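Local coordinates for protein ribosomal RNA small subunit methyltransferase E (Neisseria gonorrhoeae, PDB 5VM8) that probably methylates the N3 position of a uridine in 16S ribosomal RNA, using S-adenosyl methionine as the methyl donor, at residues 10-15 and 28-33; 42-47 and 56-61; 96-101 and 134-139. One frame throughout, in Å; residues are numbered along the deposited sequence.

Contact 1 of 3, residues 10-15 and 28-33; sequences PRFYLP and DNIVRH
Phe12 and His33 meet edge to face where the edge strand 11-13 of the small N-terminal, PUA-like beta domain runs past helix 28-36. The short strand and helix segments are nearly antiparallel, at 159°, with axes 9.4 Å apart. Phe12 CB lies 4.1 Å from Ile30 CD1; CG is turned beside the backbone N and anti to the carbonyl carbon (chi1 -54°), which sends the ring along the helix toward His33. Ile30 CG2 approaches this ring obliquely. Phe12 CD1 comes 3.7 Å from His33 CD2, and Phe12 CE1, farther out, rests 3.5 Å from His33 CG, over one face of the imidazole but displaced toward its rim. With the planes at 87° and the centroids 4.9 Å apart, this is a T-shaped pair in which Phe12 supplies the edge. The imidazole is also held from elsewhere: His33 NE2 is hydrogen-bonded to Glu145 OE1, while Glu145 OE2 accepts from Tyr13 N, and the contact is thereby tied to helix 128-147 of the methyltransferase domain. At the C-terminal end of the strand segment, Ile30 CD1 packs 3.9 Å from Leu14 CB and 3.5 Å from Tyr13 O.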
# COMPACT_ATOMS: atom_id res chain seq x y z
N PRO A 10 11.79 2.70 17.49
CA PRO A 10 11.53 1.75 16.40
C PRO A 10 10.07 1.32 16.41
O PRO A 10 9.45 1.16 17.47
CB PRO A 10 12.45 0.56 16.72
CG PRO A 10 13.25 0.97 17.94
CD PRO A 10 12.55 2.10 18.60
N ARG A 11 9.51 1.15 15.21
CA ARG A 11 8.09 0.87 15.04
C ARG A 11 7.85 -0.56 14.57
O ARG A 11 8.52 -1.05 13.65
CB ARG A 11 7.49 1.85 14.03
CG ARG A 11 7.61 3.32 14.44
CD ARG A 11 7.23 4.29 13.30
NE ARG A 11 6.22 3.71 12.43
CZ ARG A 11 4.91 3.82 12.63
NH1 ARG A 11 4.45 4.48 13.69
NH2 ARG A 11 4.06 3.24 11.79
N PHE A 12 6.90 -1.22 15.21
CA PHE A 12 6.59 -2.61 14.92
C PHE A 12 5.08 -2.76 14.78
O PHE A 12 4.31 -2.29 15.62
CB PHE A 12 7.14 -3.51 16.03
CG PHE A 12 8.61 -3.31 16.27
CD1 PHE A 12 9.56 -3.89 15.43
CD2 PHE A 12 9.05 -2.50 17.31
CE1 PHE A 12 10.91 -3.68 15.64
CE2 PHE A 12 10.39 -2.30 17.53
CZ PHE A 12 11.32 -2.88 16.69
N TYR A 13 4.67 -3.43 13.70
CA TYR A 13 3.28 -3.75 13.44
C TYR A 13 2.86 -4.93 14.30
O TYR A 13 3.50 -5.99 14.26
CB TYR A 13 3.11 -4.08 11.96
CG TYR A 13 1.76 -4.62 11.59
CD1 TYR A 13 0.62 -3.82 11.67
CD2 TYR A 13 1.60 -5.94 11.21
CE1 TYR A 13 -0.63 -4.32 11.34
CE2 TYR A 13 0.37 -6.45 10.88
CZ TYR A 13 -0.74 -5.64 10.95
OH TYR A 13 -1.97 -6.18 10.62
N LEU A 14 1.81 -4.75 15.10
CA LEU A 14 1.26 -5.81 15.94
C LEU A 14 -0.26 -5.75 15.86
O LEU A 14 -0.89 -4.92 16.53
CB LEU A 14 1.75 -5.68 17.39
CG LEU A 14 1.17 -6.67 18.41
CD1 LEU A 14 1.65 -8.06 18.15
CD2 LEU A 14 1.51 -6.26 19.84
N PRO A 15 -0.88 -6.59 15.02
CA PRO A 15 -2.34 -6.49 14.83
C PRO A 15 -3.14 -7.01 16.01
O PRO A 15 -3.88 -7.99 15.87
CB PRO A 15 -2.58 -7.37 13.59
CG PRO A 15 -1.50 -8.39 13.67
CD PRO A 15 -0.29 -7.68 14.23
N ASP A 28 6.65 -13.96 17.18
CA ASP A 28 7.96 -14.42 16.75
C ASP A 28 8.60 -13.48 15.73
O ASP A 28 9.83 -13.34 15.71
CB ASP A 28 7.83 -15.83 16.15
CG ASP A 28 9.17 -16.48 15.85
OD1 ASP A 28 9.88 -16.87 16.80
OD2 ASP A 28 9.50 -16.62 14.65
N ASN A 29 7.79 -12.82 14.90
CA ASN A 29 8.34 -11.91 13.90
C ASN A 29 8.87 -10.62 14.53
O ASN A 29 9.83 -10.03 14.02
CB ASN A 29 7.30 -11.59 12.83
CG ASN A 29 6.16 -10.72 13.35
OD1 ASN A 29 5.86 -10.72 14.54
ND2 ASN A 29 5.54 -9.97 12.45
N ILE A 30 8.25 -10.16 15.62
CA ILE A 30 8.74 -8.95 16.28
C ILE A 30 9.99 -9.26 17.08
O ILE A 30 10.85 -8.39 17.27
CB ILE A 30 7.61 -8.35 17.14
CG1 ILE A 30 6.47 -7.85 16.25
CG2 ILE A 30 8.13 -7.24 18.05
CD1 ILE A 30 5.42 -7.06 16.99
N VAL A 31 10.14 -10.51 17.53
CA VAL A 31 11.34 -10.92 18.26
C VAL A 31 12.57 -10.83 17.37
O VAL A 31 13.59 -10.24 17.74
CB VAL A 31 11.17 -12.35 18.82
CG1 VAL A 31 12.46 -12.82 19.49
CG2 VAL A 31 10.00 -12.41 19.77
N ARG A 32 12.50 -11.43 16.17
CA ARG A 32 13.62 -11.36 15.24
C ARG A 32 13.90 -9.91 14.84
O ARG A 32 15.06 -9.51 14.71
CB ARG A 32 13.34 -12.20 14.00
CG ARG A 32 12.82 -13.59 14.27
CD ARG A 32 12.95 -14.45 13.03
NE ARG A 32 11.86 -15.41 12.90
CZ ARG A 32 10.74 -15.19 12.22
NH1 ARG A 32 9.81 -16.12 12.15
NH2 ARG A 32 10.56 -14.03 11.59
N HIS A 33 12.84 -9.12 14.66
CA HIS A 33 12.97 -7.71 14.30
C HIS A 33 13.68 -6.93 15.41
O HIS A 33 14.56 -6.12 15.15
CB HIS A 33 11.57 -7.15 14.01
CG HIS A 33 11.55 -6.00 13.04
ND1 HIS A 33 12.64 -5.20 12.79
CD2 HIS A 33 10.54 -5.52 12.27
CE1 HIS A 33 12.32 -4.28 11.90
NE2 HIS A 33 11.05 -4.45 11.57

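Contact 2 of 3, residues 42-47 and 56-61; sequences NENITL and TARLTV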
# COMPACT_ATOMS: atom_id res chain seq x y z
N ASN A 42 14.55 -1.87 28.28
CA ASN A 42 14.13 -0.63 28.94
C ASN A 42 14.10 0.55 27.98
O ASN A 42 13.74 1.66 28.40
CB ASN A 42 14.95 -0.27 30.19
CG ASN A 42 14.10 0.35 31.29
OD1 ASN A 42 13.25 -0.32 31.89
ND2 ASN A 42 14.31 1.63 31.56
N GLU A 43 14.49 0.37 26.72
CA GLU A 43 14.19 1.37 25.71
C GLU A 43 12.75 1.21 25.25
O GLU A 43 12.12 0.16 25.44
CB GLU A 43 15.16 1.26 24.52
CG GLU A 43 16.61 1.57 24.88
CD GLU A 43 17.58 1.37 23.73
OE1 GLU A 43 17.13 1.12 22.59
OE2 GLU A 43 18.80 1.49 23.97
N ASN A 44 12.21 2.29 24.68
CA ASN A 44 10.82 2.34 24.26
C ASN A 44 10.70 2.05 22.77
O ASN A 44 11.58 2.39 21.97
CB ASN A 44 10.21 3.71 24.57
CG ASN A 44 10.05 3.94 26.05
OD1 ASN A 44 10.16 3.02 26.87
ND2 ASN A 44 9.80 5.19 26.42
N ILE A 45 9.58 1.42 22.40
CA ILE A 45 9.23 1.06 21.03
C ILE A 45 7.79 1.48 20.77
O ILE A 45 7.05 1.84 21.68
CB ILE A 45 9.45 -0.44 20.78
CG1 ILE A 45 8.60 -1.26 21.75
CG2 ILE A 45 10.94 -0.81 20.91
CD1 ILE A 45 7.72 -2.27 21.12
N THR A 46 7.39 1.45 19.49
CA THR A 46 6.03 1.76 19.08
C THR A 46 5.35 0.50 18.57
O THR A 46 5.93 -0.23 17.76
CB THR A 46 5.97 2.84 17.99
OG1 THR A 46 6.44 4.09 18.50
CG2 THR A 46 4.56 3.03 17.49
N LEU A 47 4.14 0.24 19.06
CA LEU A 47 3.33 -0.89 18.62
C LEU A 47 2.03 -0.34 18.04
O LEU A 47 1.30 0.38 18.72
CB LEU A 47 3.04 -1.84 19.78
CG LEU A 47 4.23 -2.59 20.39
CD1 LEU A 47 3.84 -3.43 21.61
CD2 LEU A 47 4.90 -3.45 19.34
N THR A 56 2.83 3.46 22.87
CA THR A 56 4.21 3.48 23.28
C THR A 56 4.37 2.39 24.33
O THR A 56 3.52 2.24 25.21
CB THR A 56 4.60 4.84 23.88
OG1 THR A 56 4.16 5.90 23.02
CG2 THR A 56 6.11 4.94 24.05
N ALA A 57 5.44 1.60 24.21
CA ALA A 57 5.67 0.49 25.11
C ALA A 57 7.12 0.47 25.57
O ALA A 57 8.03 0.82 24.80
CB ALA A 57 5.30 -0.85 24.45
N ARG A 58 7.34 0.07 26.82
CA ARG A 58 8.69 -0.11 27.34
C ARG A 58 9.08 -1.57 27.16
O ARG A 58 8.36 -2.47 27.63
CB ARG A 58 8.75 0.31 28.81
CG ARG A 58 10.12 0.11 29.48
CD ARG A 58 10.16 0.60 30.94
NE ARG A 58 9.10 0.02 31.75
CZ ARG A 58 8.07 0.70 32.25
NH1 ARG A 58 7.14 0.09 32.97
NH2 ARG A 58 7.98 2.01 32.03
N LEU A 59 10.20 -1.81 26.48
CA LEU A 59 10.69 -3.17 26.24
C LEU A 59 11.16 -3.79 27.56
O LEU A 59 12.16 -3.35 28.13
CB LEU A 59 11.83 -3.16 25.23
CG LEU A 59 12.34 -4.53 24.78
CD1 LEU A 59 11.19 -5.40 24.30
CD2 LEU A 59 13.43 -4.42 23.70
N THR A 60 10.43 -4.80 28.04
CA THR A 60 10.73 -5.44 29.32
C THR A 60 11.76 -6.57 29.18
O THR A 60 12.84 -6.50 29.77
CB THR A 60 9.43 -5.96 29.96
OG1 THR A 60 8.68 -4.84 30.45
CG2 THR A 60 9.72 -6.91 31.11
N VAL A 61 11.43 -7.62 28.42
CA VAL A 61 12.34 -8.74 28.20
C VAL A 61 12.64 -8.86 26.71
O VAL A 61 11.86 -8.42 25.86
CB VAL A 61 11.75 -10.06 28.75
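A beta hairpin of the PUA-like domain, made by strands 44-48 and 54-62, is joined here through the backbones of Asn42, Glu43 and Ile45 and those of Ala57 and Leu59. Ile45 and Ala57 form an antiparallel hydrogen-bonded pair: Ile45 N gives to Ala57 O at 2.9 Å in a nearly straight bond (166° at the hydrogen), and Ala57 N to Ile45 O at 3.0 Å. Asn44 with Arg58 and Thr46 with Thr56 are the non-hydrogen-bonded pairs on either side. Pairing runs on past the start of strand 44-48, into Asn42 and Glu43: Leu59 N donates to Glu43 O and Asn42 N to Leu59 O (2.8 Å). The N-to-C directions of the short segments are 130° apart, a strong twist.

The two faces differ in character. On the face of Ile45 and Ala57, Ala57 CB lies 4.1 Å from Leu47 CD1 and 4.3 Å from Ile45 CG1. Set between the backbone N and the carbonyl carbon (chi1 59°), Ile45 CG1 also comes 3.7 Å from Ala57 O. Ile45 and Leu47 touch Phe12 of the edge strand, while Ala57 meets Ala69 and Ile71 on strand 67-75. The face of Asn44 and Arg58 is polar. Arg58 sets off extended and bends at chi3, its aliphatic part running beside the Asn42 amide: Asn42 OD1 approaches Arg58 CD to 3.4 Å, and Asn44 OD1 lies 3.6 Å from Arg58 CB.

Contact 3 of 3, residues 96-101 and 134-139; sequences RMDFTL and ARWQEI
Trp136 holds CG beside its backbone N and anti to the carbonyl carbon, turning the indole toward helix 94-106, while Met97 starts with CG anti to the backbone N and then bends at chi2 (64°), which brings its terminal methyl over that ring. The two side chains cross at about a right angle. Met97 CE sits 4.1 Å from the centroid of the six-membered ring of Trp136, almost on the ring normal, and SD stands obliquely farther off in a Met-aromatic contact. Leu101 CD1 makes a second CH-pi contact, 3.7 Å from the centroid of the five-membered ring of Trp136.

Beside this apolar packing lies a salt bridge. Arg135, extended from CG to NE, grips Asp98 end-on: NH1 donates to Asp98 OD2 at 2.9 Å and NH2 to OD1 at 3.2 Å, with a weak extra bond from NH2 to OD2. The planes are 49° apart, so the pair is not coplanar. Asp98 OD2 lies in the guanidinium plane, yet NH1 meets it from above the carboxylate plane; NH2 reaches OD1 on the syn side but also well out of the carboxylate plane. A water donates to Asp98 OD1 (2.8 Å) and accepts from Trp136 NE1 (3.0 Å), bridging the carboxylate to the indole edge. Ile139 CD1 lies 3.7 Å from Asp98 OD1 and over one face of the Arg135 guanidinium.

The segments cross at -40° with axes 10.0 Å apart, and join helices 94-106 and 128-147 in the SPOUT-type methyltransferase domain. Both helices pack against its parallel sheet: Met97 touches Gln89 of strand 85-90, while on strand 111-116 Leu101 reaches Ile112 and Trp136 reaches Pro114.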
# COMPACT_ATOMS: atom_id res chain seq x y z
N ARG A 96 10.07 -4.21 -10.06
CA ARG A 96 9.07 -3.26 -10.51
C ARG A 96 7.83 -3.32 -9.62
O ARG A 96 7.29 -2.28 -9.22
CB ARG A 96 8.71 -3.56 -11.96
CG ARG A 96 7.70 -2.61 -12.53
CD ARG A 96 7.54 -2.92 -13.99
NE ARG A 96 6.62 -2.00 -14.63
CZ ARG A 96 6.95 -1.26 -15.69
NH1 ARG A 96 8.17 -1.37 -16.20
NH2 ARG A 96 6.06 -0.45 -16.23
N MET A 97 7.43 -4.52 -9.24
CA MET A 97 6.30 -4.70 -8.34
C MET A 97 6.64 -4.26 -6.92
O MET A 97 5.84 -3.58 -6.26
CB MET A 97 5.92 -6.18 -8.36
CG MET A 97 4.59 -6.51 -7.74
SD MET A 97 3.29 -5.76 -8.68
CE MET A 97 1.92 -6.10 -7.60
N ASP A 98 7.80 -4.70 -6.41
CA ASP A 98 8.19 -4.41 -5.03
C ASP A 98 8.33 -2.91 -4.79
O ASP A 98 7.86 -2.40 -3.77
CB ASP A 98 9.51 -5.15 -4.72
CG ASP A 98 9.38 -6.70 -4.78
OD1 ASP A 98 8.27 -7.25 -4.95
OD2 ASP A 98 10.43 -7.37 -4.69
N PHE A 99 9.01 -2.20 -5.70
CA PHE A 99 9.12 -0.74 -5.59
C PHE A 99 7.76 -0.08 -5.70
O PHE A 99 7.46 0.87 -4.97
CB PHE A 99 10.08 -0.19 -6.64
CG PHE A 99 11.52 -0.48 -6.35
CD1 PHE A 99 11.95 -0.67 -5.06
CD2 PHE A 99 12.45 -0.57 -7.38
CE1 PHE A 99 13.29 -0.95 -4.78
CE2 PHE A 99 13.78 -0.85 -7.12
CZ PHE A 99 14.20 -1.04 -5.82
N THR A 100 6.92 -0.55 -6.63
CA THR A 100 5.59 0.02 -6.73
C THR A 100 4.88 -0.11 -5.39
O THR A 100 4.38 0.87 -4.84
CB THR A 100 4.80 -0.65 -7.86
OG1 THR A 100 5.38 -0.33 -9.13
CG2 THR A 100 3.38 -0.15 -7.86
N LEU A 101 4.93 -1.30 -4.80
CA LEU A 101 4.21 -1.54 -3.55
C LEU A 101 4.81 -0.72 -2.42
O LEU A 101 4.07 -0.12 -1.62
CB LEU A 101 4.23 -3.04 -3.23
CG LEU A 101 3.27 -3.87 -4.10
CD1 LEU A 101 3.58 -5.36 -4.04
CD2 LEU A 101 1.82 -3.65 -3.65
N ALA A 134 1.47 -12.87 0.24
CA ALA A 134 1.99 -12.75 1.59
C ALA A 134 3.29 -11.95 1.62
O ALA A 134 3.52 -11.16 2.55
CB ALA A 134 2.21 -14.15 2.19
N ARG A 135 4.15 -12.13 0.62
CA ARG A 135 5.36 -11.31 0.57
C ARG A 135 5.01 -9.86 0.25
O ARG A 135 5.56 -8.94 0.87
CB ARG A 135 6.35 -11.89 -0.45
CG ARG A 135 7.75 -11.31 -0.32
CD ARG A 135 8.75 -11.94 -1.29
NE ARG A 135 9.86 -11.03 -1.51
CZ ARG A 135 9.88 -10.08 -2.45
NH1 ARG A 135 10.92 -9.27 -2.52
NH2 ARG A 135 8.86 -9.95 -3.31
N TRP A 136 4.06 -9.65 -0.66
CA TRP A 136 3.59 -8.31 -0.94
C TRP A 136 3.01 -7.67 0.31
O TRP A 136 3.24 -6.49 0.58
CB TRP A 136 2.54 -8.33 -2.05
CG TRP A 136 3.13 -8.72 -3.36
CD1 TRP A 136 4.45 -8.70 -3.70
CD2 TRP A 136 2.42 -9.24 -4.49
NE1 TRP A 136 4.60 -9.15 -4.99
CE2 TRP A 136 3.37 -9.49 -5.49
CE3 TRP A 136 1.07 -9.50 -4.76
CZ2 TRP A 136 3.02 -9.98 -6.74
CZ3 TRP A 136 0.73 -10.00 -6.00
CH2 TRP A 136 1.70 -10.23 -6.97
N GLN A 137 2.26 -8.45 1.10
CA GLN A 137 1.68 -7.91 2.31
C GLN A 137 2.78 -7.48 3.29
O GLN A 137 2.68 -6.41 3.91
CB GLN A 137 0.75 -8.94 2.95
CG GLN A 137 -0.22 -8.36 3.95
CD GLN A 137 -1.30 -7.51 3.29
OE1 GLN A 137 -2.11 -8.02 2.51
NE2 GLN A 137 -1.32 -6.21 3.61
N GLU A 138 3.86 -8.26 3.37
CA GLU A 138 4.99 -7.96 4.26
C GLU A 138 5.76 -6.72 3.79
O GLU A 138 6.27 -5.96 4.63
CB GLU A 138 5.92 -9.17 4.38
N ILE A 139 5.90 -6.51 2.48
CA ILE A 139 6.56 -5.29 2.02
C ILE A 139 5.74 -4.06 2.43
O ILE A 139 6.29 -3.05 2.88
CB ILE A 139 6.82 -5.32 0.51
CG1 ILE A 139 7.91 -6.32 0.16
CG2 ILE A 139 7.17 -3.93 -0.03
CD1 ILE A 139 7.90 -6.71 -1.32
O HOH W 1 7.22 -9.31 -6.48

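In the fold
From the N terminus, the chain first closes a short loop at contact 1, where strand 11-13 is met by helix 28-36 after strand 23-25 has intervened. Strand 44-48 follows that helix, and contact 2 closes the hairpin with strand 54-62. Contact 3 comes last, joining helices 94-106 and 128-147, with strand 111-116 between them in the chain. The three loops run in series, neither nesting nor crossing. Contacts 1 and 2 share a sheet, Pro10 and Phe12 probably hydrogen-bonding to Thr46. Contacts 1 and 3 do not touch (nearest atoms about 7 Å apart), but Tyr13 and His33 hydrogen-bond to Glu145 on helix 128-147, which carries one half of contact 3 and so links the two domains.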